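Nitrogenase molybdenum-iron protein alpha chain (Clostridium pasteurianum, PDB 4WES) forms, with the beta chain, the molybdenum-iron component of nitrogenase, which reduces dinitrogen to ammonium at an iron-molybdenum-sulfur cofactor. Local coordinates at residues H24-T29 / T438-D443; G118-L123 / I150-L155; L213-I218 / L259-R264; G475-Q480 / P510-I515. All coordinates share one frame; numbering follows the deposited sequence.

Contact 1: residues H24-T29 / T438-D443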
# COMPACT_ATOMS: atom_id res chain seq x y z
N HIS A 24 -4.61 22.53 -44.31
CA HIS A 24 -4.16 21.40 -43.48
C HIS A 24 -5.24 20.33 -43.29
O HIS A 24 -4.99 19.33 -42.60
CB HIS A 24 -3.70 21.92 -42.13
CG HIS A 24 -2.49 22.79 -42.22
ND1 HIS A 24 -1.21 22.35 -41.90
CD2 HIS A 24 -2.37 24.07 -42.60
CE1 HIS A 24 -0.36 23.34 -42.10
NE2 HIS A 24 -1.04 24.40 -42.51
N ILE A 25 -6.43 20.56 -43.85
CA ILE A 25 -7.56 19.65 -43.65
C ILE A 25 -8.07 19.30 -45.04
O ILE A 25 -8.42 20.20 -45.79
CB ILE A 25 -8.67 20.33 -42.82
CG1 ILE A 25 -8.15 20.76 -41.48
CG2 ILE A 25 -9.85 19.37 -42.65
CD1 ILE A 25 -9.04 21.75 -40.78
N VAL A 26 -8.11 18.02 -45.36
CA VAL A 26 -8.60 17.60 -46.66
C VAL A 26 -9.46 16.37 -46.52
O VAL A 26 -9.24 15.53 -45.64
CB VAL A 26 -7.48 17.36 -47.71
CG1 VAL A 26 -6.73 18.65 -48.03
CG2 VAL A 26 -6.52 16.28 -47.25
N ILE A 27 -10.46 16.28 -47.39
CA ILE A 27 -11.35 15.12 -47.43
C ILE A 27 -11.04 14.31 -48.69
O ILE A 27 -11.06 14.85 -49.80
CB ILE A 27 -12.84 15.54 -47.35
CG1 ILE A 27 -13.14 16.25 -46.00
CG2 ILE A 27 -13.75 14.34 -47.54
CD1 ILE A 27 -14.51 16.92 -45.89
N LYS A 28 -10.76 13.02 -48.54
CA LYS A 28 -10.54 12.12 -49.65
C LYS A 28 -11.90 11.68 -50.16
O LYS A 28 -12.72 11.23 -49.37
CB LYS A 28 -9.76 10.87 -49.18
CG LYS A 28 -9.56 9.83 -50.26
CD LYS A 28 -8.67 8.69 -49.83
CE LYS A 28 -8.49 7.71 -50.98
NZ LYS A 28 -7.51 6.62 -50.73
N THR A 29 -12.11 11.77 -51.46
CA THR A 29 -13.35 11.36 -52.08
C THR A 29 -13.12 10.54 -53.33
O THR A 29 -12.01 10.52 -53.89
CB THR A 29 -14.23 12.57 -52.48
OG1 THR A 29 -13.58 13.30 -53.53
CG2 THR A 29 -14.51 13.50 -51.28
N THR A 438 -13.20 9.96 -46.03
CA THR A 438 -12.44 10.17 -44.80
C THR A 438 -11.74 11.54 -44.82
O THR A 438 -11.58 12.16 -45.87
CB THR A 438 -11.44 9.01 -44.58
OG1 THR A 438 -10.52 8.95 -45.66
CG2 THR A 438 -12.20 7.71 -44.39
N ILE A 439 -11.31 11.96 -43.64
CA ILE A 439 -10.70 13.26 -43.49
C ILE A 439 -9.31 13.16 -42.89
O ILE A 439 -9.07 12.35 -42.00
CB ILE A 439 -11.62 14.20 -42.67
CG1 ILE A 439 -11.19 15.68 -42.70
CG2 ILE A 439 -11.82 13.70 -41.26
CD1 ILE A 439 -12.28 16.61 -42.22
N LEU A 440 -8.42 14.02 -43.39
CA LEU A 440 -7.08 14.14 -42.88
C LEU A 440 -6.92 15.51 -42.25
O LEU A 440 -7.35 16.51 -42.83
CB LEU A 440 -6.08 13.96 -44.02
CG LEU A 440 -6.05 12.53 -44.57
CD1 LEU A 440 -7.03 12.31 -45.70
CD2 LEU A 440 -4.66 12.02 -44.91
N ILE A 441 -6.29 15.54 -41.07
CA ILE A 441 -6.07 16.80 -40.35
C ILE A 441 -4.61 16.87 -39.90
O ILE A 441 -4.17 16.16 -38.99
CB ILE A 441 -6.98 16.94 -39.11
CG1 ILE A 441 -8.47 16.75 -39.47
CG2 ILE A 441 -6.73 18.29 -38.48
CD1 ILE A 441 -9.38 16.70 -38.26
N ASP A 442 -3.86 17.76 -40.52
CA ASP A 442 -2.46 18.00 -40.17
C ASP A 442 -2.39 18.98 -39.00
O ASP A 442 -3.06 20.01 -38.98
CB ASP A 442 -1.70 18.54 -41.38
CG ASP A 442 -0.27 18.86 -41.07
OD1 ASP A 442 0.49 17.88 -40.86
OD2 ASP A 442 0.08 20.06 -41.04
N ASP A 443 -1.52 18.67 -38.03
CA ASP A 443 -1.37 19.50 -36.82
C ASP A 443 -2.74 19.75 -36.19
O ASP A 443 -3.10 20.88 -35.83
CB ASP A 443 -0.61 20.80 -37.13
CG ASP A 443 -0.04 21.51 -35.89
OD1 ASP A 443 -0.08 20.98 -34.76
OD2 ASP A 443 0.44 22.67 -36.09

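Contact 2: residues G118-L123 / I150-L155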
# COMPACT_ATOMS: atom_id res chain seq x y z
N GLY A 118 28.65 32.17 -20.74
CA GLY A 118 28.92 31.03 -21.64
C GLY A 118 28.92 29.72 -20.91
O GLY A 118 29.28 29.66 -19.73
N GLY A 119 28.52 28.66 -21.61
CA GLY A 119 28.44 27.34 -21.00
C GLY A 119 29.44 26.33 -21.46
O GLY A 119 29.38 25.17 -21.06
N VAL A 120 30.42 26.78 -22.24
CA VAL A 120 31.35 25.82 -22.84
C VAL A 120 32.30 25.17 -21.86
O VAL A 120 32.65 24.01 -22.03
CB VAL A 120 32.15 26.45 -24.01
CG1 VAL A 120 31.23 26.76 -25.19
CG2 VAL A 120 32.94 27.68 -23.57
N ASN A 121 32.69 25.87 -20.80
CA ASN A 121 33.58 25.22 -19.83
C ASN A 121 32.85 24.17 -19.02
O ASN A 121 33.40 23.11 -18.76
CB ASN A 121 34.22 26.24 -18.90
CG ASN A 121 35.30 27.01 -19.58
OD1 ASN A 121 35.52 28.17 -19.28
ND2 ASN A 121 35.97 26.35 -20.53
N LYS A 122 31.58 24.41 -18.68
CA LYS A 122 30.83 23.41 -17.97
C LYS A 122 30.59 22.19 -18.85
O LYS A 122 30.63 21.05 -18.40
CB LYS A 122 29.51 23.98 -17.45
CG LYS A 122 28.80 23.07 -16.46
CD LYS A 122 27.60 23.72 -15.81
CE LYS A 122 27.11 22.95 -14.61
NZ LYS A 122 25.84 23.54 -14.09
N LEU A 123 30.31 22.44 -20.14
CA LEU A 123 30.12 21.35 -21.07
C LEU A 123 31.39 20.49 -21.18
O LEU A 123 31.33 19.27 -21.12
CB LEU A 123 29.70 21.85 -22.44
CG LEU A 123 29.54 20.82 -23.52
CD1 LEU A 123 28.53 19.75 -23.13
CD2 LEU A 123 29.18 21.49 -24.82
N ILE A 150 23.62 32.01 -26.76
CA ILE A 150 24.62 32.44 -25.77
C ILE A 150 26.04 32.31 -26.31
O ILE A 150 27.00 32.69 -25.63
CB ILE A 150 24.47 31.74 -24.41
CG1 ILE A 150 24.86 30.27 -24.50
CG2 ILE A 150 23.09 32.01 -23.82
CD1 ILE A 150 24.84 29.57 -23.18
N GLY A 151 26.18 31.79 -27.52
CA GLY A 151 27.47 31.76 -28.17
C GLY A 151 28.26 30.50 -28.03
O GLY A 151 29.42 30.51 -28.41
N ASP A 152 27.68 29.45 -27.47
CA ASP A 152 28.40 28.22 -27.23
C ASP A 152 28.58 27.43 -28.53
O ASP A 152 27.63 27.07 -29.16
CB ASP A 152 27.65 27.33 -26.23
CG ASP A 152 27.80 27.76 -24.77
OD1 ASP A 152 28.33 28.85 -24.46
OD2 ASP A 152 27.34 26.98 -23.91
N ASP A 153 29.82 27.11 -28.87
CA ASP A 153 30.16 26.30 -30.04
C ASP A 153 30.38 24.86 -29.59
O ASP A 153 31.52 24.43 -29.26
CB ASP A 153 31.37 26.86 -30.77
CG ASP A 153 31.71 26.08 -32.04
OD1 ASP A 153 31.16 25.00 -32.25
OD2 ASP A 153 32.54 26.56 -32.85
N ILE A 154 29.31 24.09 -29.57
CA ILE A 154 29.39 22.74 -29.05
C ILE A 154 30.15 21.82 -29.99
O ILE A 154 30.74 20.81 -29.56
CB ILE A 154 28.01 22.15 -28.69
CG1 ILE A 154 27.10 22.00 -29.92
CG2 ILE A 154 27.37 22.98 -27.60
CD1 ILE A 154 25.86 21.14 -29.68
N LEU A 155 30.17 22.14 -31.28
CA LEU A 155 30.95 21.34 -32.23
C LEU A 155 32.44 21.39 -31.84
O LEU A 155 33.12 20.35 -31.82
CB LEU A 155 30.75 21.85 -33.67
CG LEU A 155 31.30 21.05 -34.83
CD1 LEU A 155 30.52 19.81 -35.10
CD2 LEU A 155 31.31 21.89 -36.10

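Contact 3: residues L213-I218 / L259-R264. With ICS (iron-sulfur-molybdenum cluster with interstitial carbon), chain F.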
# COMPACT_ATOMS: atom_id res chain seq x y z
N LEU A 213 15.38 0.18 -40.21
CA LEU A 213 15.60 1.62 -40.06
C LEU A 213 14.34 2.31 -39.51
O LEU A 213 13.23 2.05 -40.00
CB LEU A 213 15.96 2.26 -41.39
CG LEU A 213 17.24 1.81 -42.10
CD1 LEU A 213 17.50 2.71 -43.29
CD2 LEU A 213 18.43 1.76 -41.16
N GLY A 214 14.53 3.25 -38.59
CA GLY A 214 13.40 4.00 -38.06
C GLY A 214 12.50 3.12 -37.22
O GLY A 214 11.27 3.10 -37.37
N GLU A 215 13.12 2.40 -36.31
CA GLU A 215 12.44 1.52 -35.38
C GLU A 215 13.15 1.65 -34.04
O GLU A 215 14.38 1.47 -33.97
CB GLU A 215 12.47 0.08 -35.87
CG GLU A 215 12.05 -0.92 -34.83
CD GLU A 215 10.72 -0.64 -34.18
OE1 GLU A 215 10.60 -0.83 -32.95
OE2 GLU A 215 9.78 -0.23 -34.92
N TYR A 216 12.38 1.96 -32.98
CA TYR A 216 12.98 2.43 -31.73
C TYR A 216 12.71 1.52 -30.54
O TYR A 216 12.98 1.85 -29.41
CB TYR A 216 12.61 3.90 -31.51
CG TYR A 216 13.00 4.72 -32.71
CD1 TYR A 216 14.31 5.13 -32.88
CD2 TYR A 216 12.09 5.03 -33.68
CE1 TYR A 216 14.71 5.81 -34.00
CE2 TYR A 216 12.47 5.75 -34.81
CZ TYR A 216 13.78 6.14 -34.98
OH TYR A 216 14.18 6.85 -36.09
N ASN A 217 12.18 0.31 -30.83
CA ASN A 217 11.92 -0.69 -29.79
C ASN A 217 11.01 -0.19 -28.68
O ASN A 217 11.18 -0.55 -27.51
CB ASN A 217 13.22 -1.25 -29.19
CG ASN A 217 13.01 -2.60 -28.53
OD1 ASN A 217 12.17 -3.39 -28.97
ND2 ASN A 217 13.78 -2.90 -27.50
N ILE A 218 10.00 0.60 -29.05
CA ILE A 218 9.04 1.05 -28.04
C ILE A 218 8.27 -0.16 -27.53
O ILE A 218 7.73 -0.94 -28.30
CB ILE A 218 8.09 2.09 -28.62
CG1 ILE A 218 8.84 3.28 -29.26
CG2 ILE A 218 7.10 2.55 -27.55
CD1 ILE A 218 9.88 3.96 -28.38
N LEU A 259 15.19 -1.83 -44.32
CA LEU A 259 13.74 -1.88 -44.15
C LEU A 259 13.34 -0.58 -43.43
O LEU A 259 13.76 -0.36 -42.31
CB LEU A 259 13.34 -3.07 -43.32
CG LEU A 259 13.93 -4.43 -43.69
CD1 LEU A 259 13.45 -5.51 -42.73
CD2 LEU A 259 13.67 -4.82 -45.11
N VAL A 260 12.47 0.22 -44.01
CA VAL A 260 12.10 1.50 -43.43
C VAL A 260 10.73 1.40 -42.78
O VAL A 260 9.71 1.33 -43.47
CB VAL A 260 12.16 2.61 -44.50
CG1 VAL A 260 11.59 3.92 -43.98
CG2 VAL A 260 13.59 2.82 -44.99
N GLN A 261 10.71 1.38 -41.45
CA GLN A 261 9.47 1.32 -40.68
C GLN A 261 8.88 2.73 -40.53
O GLN A 261 7.84 3.01 -41.08
CB GLN A 261 9.69 0.63 -39.32
CG GLN A 261 8.45 0.56 -38.42
CD GLN A 261 7.37 -0.29 -39.00
OE1 GLN A 261 7.63 -1.40 -39.46
NE2 GLN A 261 6.13 0.19 -38.92
N CYS A 262 9.59 3.60 -39.83
CA CYS A 262 9.20 5.00 -39.77
C CYS A 262 9.84 5.77 -40.93
O CYS A 262 11.05 6.06 -40.89
CB CYS A 262 9.63 5.66 -38.45
SG CYS A 262 9.22 7.39 -38.50
N HIS A 263 9.06 6.07 -41.96
CA HIS A 263 9.60 6.82 -43.07
C HIS A 263 10.10 8.20 -42.66
O HIS A 263 11.19 8.64 -43.04
CB HIS A 263 8.57 6.94 -44.20
CG HIS A 263 9.01 7.82 -45.32
ND1 HIS A 263 8.62 9.14 -45.44
CD2 HIS A 263 9.82 7.57 -46.38
CE1 HIS A 263 9.18 9.65 -46.52
NE2 HIS A 263 9.93 8.73 -47.11
N ARG A 264 9.28 8.94 -41.91
CA ARG A 264 9.58 10.33 -41.65
C ARG A 264 10.94 10.51 -40.97
O ARG A 264 11.72 11.39 -41.34
CB ARG A 264 8.46 10.94 -40.77
CG ARG A 264 8.62 12.40 -40.41
CD ARG A 264 8.52 13.37 -41.56
NE ARG A 264 9.77 13.54 -42.31
CZ ARG A 264 9.91 13.50 -43.62
NH1 ARG A 264 8.95 13.12 -44.43
NH2 ARG A 264 11.11 13.78 -44.12
FE1 ICS F . 8.73 7.85 -36.31
MO1 ICS F . 5.86 9.82 -30.29
FE2 ICS F . 8.60 9.81 -34.52
FE3 ICS F . 8.54 7.26 -33.71
FE4 ICS F . 6.49 8.28 -35.05
FE5 ICS F . 5.41 9.04 -32.83
FE6 ICS F . 7.53 10.50 -32.28
FE7 ICS F . 7.44 8.03 -31.50
CX ICS F . 7.31 8.81 -33.36
S1A ICS F . 7.49 9.78 -36.49
S1B ICS F . 5.42 11.19 -32.14
S2A ICS F . 10.29 8.31 -34.75
S2B ICS F . 8.98 11.69 -33.40
S3A ICS F . 4.29 8.44 -34.69
S3B ICS F . 8.23 9.76 -30.30
S4A ICS F . 7.41 6.21 -35.37
S4B ICS F . 5.29 7.68 -31.06
S5A ICS F . 8.76 6.28 -31.72

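Contact 4: residues G475-Q480 / P510-I515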
# COMPACT_ATOMS: atom_id res chain seq x y z
N GLY A 475 -16.25 10.60 -22.36
CA GLY A 475 -16.88 9.30 -22.46
C GLY A 475 -16.49 8.47 -23.67
O GLY A 475 -17.20 7.53 -24.01
N VAL A 476 -15.36 8.80 -24.31
CA VAL A 476 -14.86 8.06 -25.48
C VAL A 476 -13.50 7.46 -25.14
O VAL A 476 -12.64 8.12 -24.58
CB VAL A 476 -14.74 9.03 -26.68
CG1 VAL A 476 -14.09 8.37 -27.89
CG2 VAL A 476 -16.11 9.60 -27.03
N LEU A 477 -13.30 6.19 -25.52
CA LEU A 477 -12.04 5.54 -25.30
C LEU A 477 -10.92 6.19 -26.10
O LEU A 477 -11.06 6.44 -27.30
CB LEU A 477 -12.14 4.08 -25.74
CG LEU A 477 -10.87 3.25 -25.56
CD1 LEU A 477 -10.53 3.06 -24.10
CD2 LEU A 477 -11.00 1.91 -26.28
N SER A 478 -9.78 6.42 -25.42
CA SER A 478 -8.58 6.84 -26.12
C SER A 478 -7.40 5.99 -25.71
O SER A 478 -6.96 6.06 -24.57
CB SER A 478 -8.27 8.33 -25.85
OG SER A 478 -7.09 8.73 -26.54
N LYS A 479 -6.88 5.20 -26.64
CA LYS A 479 -5.65 4.46 -26.40
C LYS A 479 -4.50 5.19 -27.04
O LYS A 479 -4.59 5.71 -28.16
CB LYS A 479 -5.77 3.02 -26.91
CG LYS A 479 -6.70 2.14 -26.03
CD LYS A 479 -6.22 2.01 -24.61
CE LYS A 479 -6.98 1.04 -23.74
NZ LYS A 479 -6.35 0.95 -22.40
N GLN A 480 -3.38 5.22 -26.31
CA GLN A 480 -2.18 5.94 -26.74
C GLN A 480 -1.38 5.12 -27.76
O GLN A 480 -0.97 3.99 -27.49
CB GLN A 480 -1.29 6.18 -25.54
CG GLN A 480 -1.91 7.05 -24.46
CD GLN A 480 -0.94 7.31 -23.34
OE1 GLN A 480 0.07 8.02 -23.52
NE2 GLN A 480 -1.18 6.72 -22.18
N PRO A 510 -16.53 -1.62 -17.84
CA PRO A 510 -17.93 -1.31 -17.46
C PRO A 510 -18.18 0.13 -17.12
O PRO A 510 -19.32 0.60 -17.31
CB PRO A 510 -18.17 -2.25 -16.29
CG PRO A 510 -17.28 -3.43 -16.56
CD PRO A 510 -16.02 -2.80 -17.12
N ALA A 511 -17.19 0.84 -16.57
CA ALA A 511 -17.45 2.19 -16.06
C ALA A 511 -17.93 3.16 -17.13
O ALA A 511 -18.54 4.17 -16.80
CB ALA A 511 -16.23 2.74 -15.35
N TRP A 512 -17.65 2.88 -18.42
CA TRP A 512 -18.14 3.77 -19.44
C TRP A 512 -19.66 3.95 -19.38
O TRP A 512 -20.15 5.00 -19.80
CB TRP A 512 -17.76 3.28 -20.85
CG TRP A 512 -16.30 3.26 -21.18
CD1 TRP A 512 -15.54 2.19 -21.46
CD2 TRP A 512 -15.42 4.40 -21.24
NE1 TRP A 512 -14.26 2.56 -21.73
CE2 TRP A 512 -14.15 3.92 -21.61
CE3 TRP A 512 -15.60 5.77 -21.08
CZ2 TRP A 512 -13.06 4.76 -21.79
CZ3 TRP A 512 -14.50 6.62 -21.26
CH2 TRP A 512 -13.24 6.09 -21.62
N LYS A 513 -20.37 2.94 -18.91
CA LYS A 513 -21.83 2.96 -18.88
C LYS A 513 -22.35 3.45 -17.54
O LYS A 513 -23.58 3.46 -17.34
CB LYS A 513 -22.39 1.57 -19.16
CG LYS A 513 -22.04 1.07 -20.55
CD LYS A 513 -22.65 -0.31 -20.82
CE LYS A 513 -22.45 -0.78 -22.26
NZ LYS A 513 -23.22 -2.03 -22.55
N MET A 514 -21.48 3.86 -16.63
CA MET A 514 -21.85 4.25 -15.28
C MET A 514 -21.66 5.74 -15.04
O MET A 514 -21.83 6.21 -13.91
CB MET A 514 -21.03 3.49 -14.26
CG MET A 514 -21.21 2.00 -14.31
SD MET A 514 -20.00 1.21 -13.24
CE MET A 514 -20.19 -0.45 -13.79
N ILE A 515 -21.33 6.49 -16.09
CA ILE A 515 -20.95 7.88 -15.91
C ILE A 515 -22.11 8.75 -15.40
O ILE A 515 -21.89 9.61 -14.55
CB ILE A 515 -20.37 8.41 -17.23
CG1 ILE A 515 -19.01 7.75 -17.49
CG2 ILE A 515 -20.25 9.92 -17.22
CD1 ILE A 515 -18.39 8.04 -18.83
O HOH W 1 -19.41 6.62 -22.18

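Contact 1: residues H24-T29 / T438-D443
Val26 and Leu440 form the central hydrogen-bonded pair of two antiparallel strands, 25-27 and 439-441, whose axes approach to 4.7 Å with N-to-C directions 168° apart. Their backbones exchange two bonds, Val26 N to Leu440 O at 3.0 Å and Leu440 N to Val26 O at 2.8 Å. Flanking this pair, Lys28 N donates to Thr438 O and Asp442 N to His24 O. In the non-hydrogen-bonded pairs between them, CA-H groups of Ile25 and Ile27 approach the carbonyl oxygens of Leu440 and Thr438.

Among polar side chains, His24 and Asp442 make the direct link. ND1 of His24 donates to OD2 of Asp442 over 2.8 Å, using the anti lone pair of that oxygen. The oxygen lies in the ring plane, and ring and carboxylate are nearly coplanar, 16° apart. With CG anti to the backbone N (chi1 178°), the Asp442 carboxylate is carried toward the ring. OD1 is also hydrogen-bonded to Tyr375 OH, so both carboxylate oxygens are engaged and the group's rotation is restricted.

Apolar contacts divide between the two faces. Ile25, Ile27, Ile439 and Ile441 share one, where CD1 of Ile439 lies 3.7 Å from CG2 of Ile25, and helix 5-10 packs on this side. On the other, CG2 of Val26 meets CB of Leu440 at 4.0 Å, beside helix 430-433.

Within this chain, strand 25-27 is an outermost strand of a mixed five-stranded sheet, antiparallel to 439-441, which in turn runs parallel to its next neighbour, 361-367.

Contact 2: residues G118-L123 / I150-L155
This is a carboxylate-to-backbone contact between two interhelical turns, placed where helices 120-134 and 154-165 begin. Asp152 spans the gap to Gly119, the N-cap residue of helix 120-134. Its OD1 accepts the Gly119 N-H at 2.9 Å with an angle of 163° at the hydrogen, through the syn lone pair; OD2 receives a second, weak bond from the same N at 3.1 Å. OD2 is also bonded to NE2 of His74, so the carboxylate joins a turn to a strand.

The carboxylate sits close against the turn, with OD2 of Asp152 3.1 Å from CA of Gly119, a residue with no side chain to intervene. CG1 of Val120 packs against CG of Asp152 at 3.6 Å, the two side chains running past each other in opposite senses. Gly151, with positive phi, ends the preceding helix in a Schellman motif, and Asp153 starts the next as N-cap, its OD1 bonded to Ala156 N.

Deeper in, CD2 of Leu123 touches CG2 of Ile154 at 3.6 Å. Both side chains rest on Val141 of strand 138-143 and His74 of strand 69-74, so the first turns of the two helices pack together over this parallel sheet.

Contact 3: residues L213-I218 / L259-R264
Parallel beta pairing in a four-stranded sheet opens here into a cofactor site: Leu213 of strand 209-215 pairs with Val260 of strand 257-260, and beyond them both segments lead to residues of the iron-molybdenum cluster pocket. The tight part is backbone. Leu213 N donates to Leu259 O at 2.7 Å, and Leu213 O accepts from Gln261 N at 3.0 Å, so one residue bonds on either side of Val260 as parallel strands require. A third bond, Cys262 N to Gly214 O at 3.0 Å, is more bent, 143° at the hydrogen, with the donor tilted from the carbonyl plane. Gly214 turns the corner with positive phi, a backbone shape that favours glycine.

Looser contact follows, although it is buried rather than open to solvent. Leu213 CD1 and Val260 CG2 are 4.3 Å apart, both side chains resting on helix 263-277. Glu215 and Gln261 lie side by side with their carboxylate and amide planes steeply inclined, 74° apart; Gln261 OE1 takes its bond from Phe286 N, while Glu215 OE1 is met from above its carboxylate plane by Asn217 N.

At the cluster the segments diverge in role. CE2 of Tyr216 approaches sulfur S2A obliquely at 3.4 Å, its OH bonded to Ser265 OG. Cys262, at the N-cap of helix 263-277, points its sulfur opposite its own backbone N (chi1 176°), and SG binds iron FE1 at 2.3 Å.

Contact 4: residues G475-Q480 / P510-I515
Gly475 and Trp512 bring together two segments without direct backbone bonding; their CA atoms, the nearest across the contact, are 6.4 Å apart. Residues 475-480 form an irregular, largely extended run that starts at Gly475, whose positive phi (82°) suits glycine. A 3-10 turn begins at Pro510, where Lys513 N bonds to Pro510 O at 3.0 Å. A water joins the two backbones, donating to Gly475 O and to Trp512 O, each at 3.0 Å.

The indole of Trp512 carries the side-chain contact. With CG opposite the carbonyl carbon (chi1 -66°), it reaches across to residues 475-477 and lies obliquely along all three, six-membered ring foremost. Trp512 CZ3 meets Gly475 C at 3.6 Å. Trp512 CH2 meets Val476 O, also at 3.6 Å, and Trp512 CZ2 lies close to Leu477 CA. The Leu477 side chain crosses the indole at about a right angle and adds its CD1, 3.8 Å from CZ2 of Trp512. Ile515 contributes a smaller apolar touch, CD1 to CA of Gly475 at 4.1 Å. At the other end of the indole, NE1 of Trp512 donates to Gly506 O, which ties the indole to the last turn of helix 492-507 and restricts its rotation.

Trp512 also packs on Ile304 of a beta chain, so the indole is part of the interface with that subunit. Leu477 rests on Leu503 and Ile507 of helix 492-507 and on Gln472 of helix 465-473, while its backbone is hydrogen-bonded to that of Phe461 in strand 460-462. The contact thus ties the segment after helix 492-507 to the connection that follows helix 465-473.

Three contacts are associated with three different sheets. Contact 1 lies at the edge of the mixed sheet, contact 2 beside the parallel sheet containing strands 69-74 and 138-143, and contact 3 within that of strands 209-215 and 257-260. Contact 4 flanks strand 460-462, at the far edge of the mixed sheet from strand 25-27. Along the chain, contact 1 encloses contacts 2 and 3, in series, and contact 4 comes last. Centres of contacts 1 and 3 are about 24 Å apart, those of 2 and 4 about 49 Å. Contact 3 carries a cofactor ligand, and the Ile150 side chain of contact 2 is about 11 Å from the [8Fe-7S] cluster; contacts 1 and 4 lie away from the annotated sites.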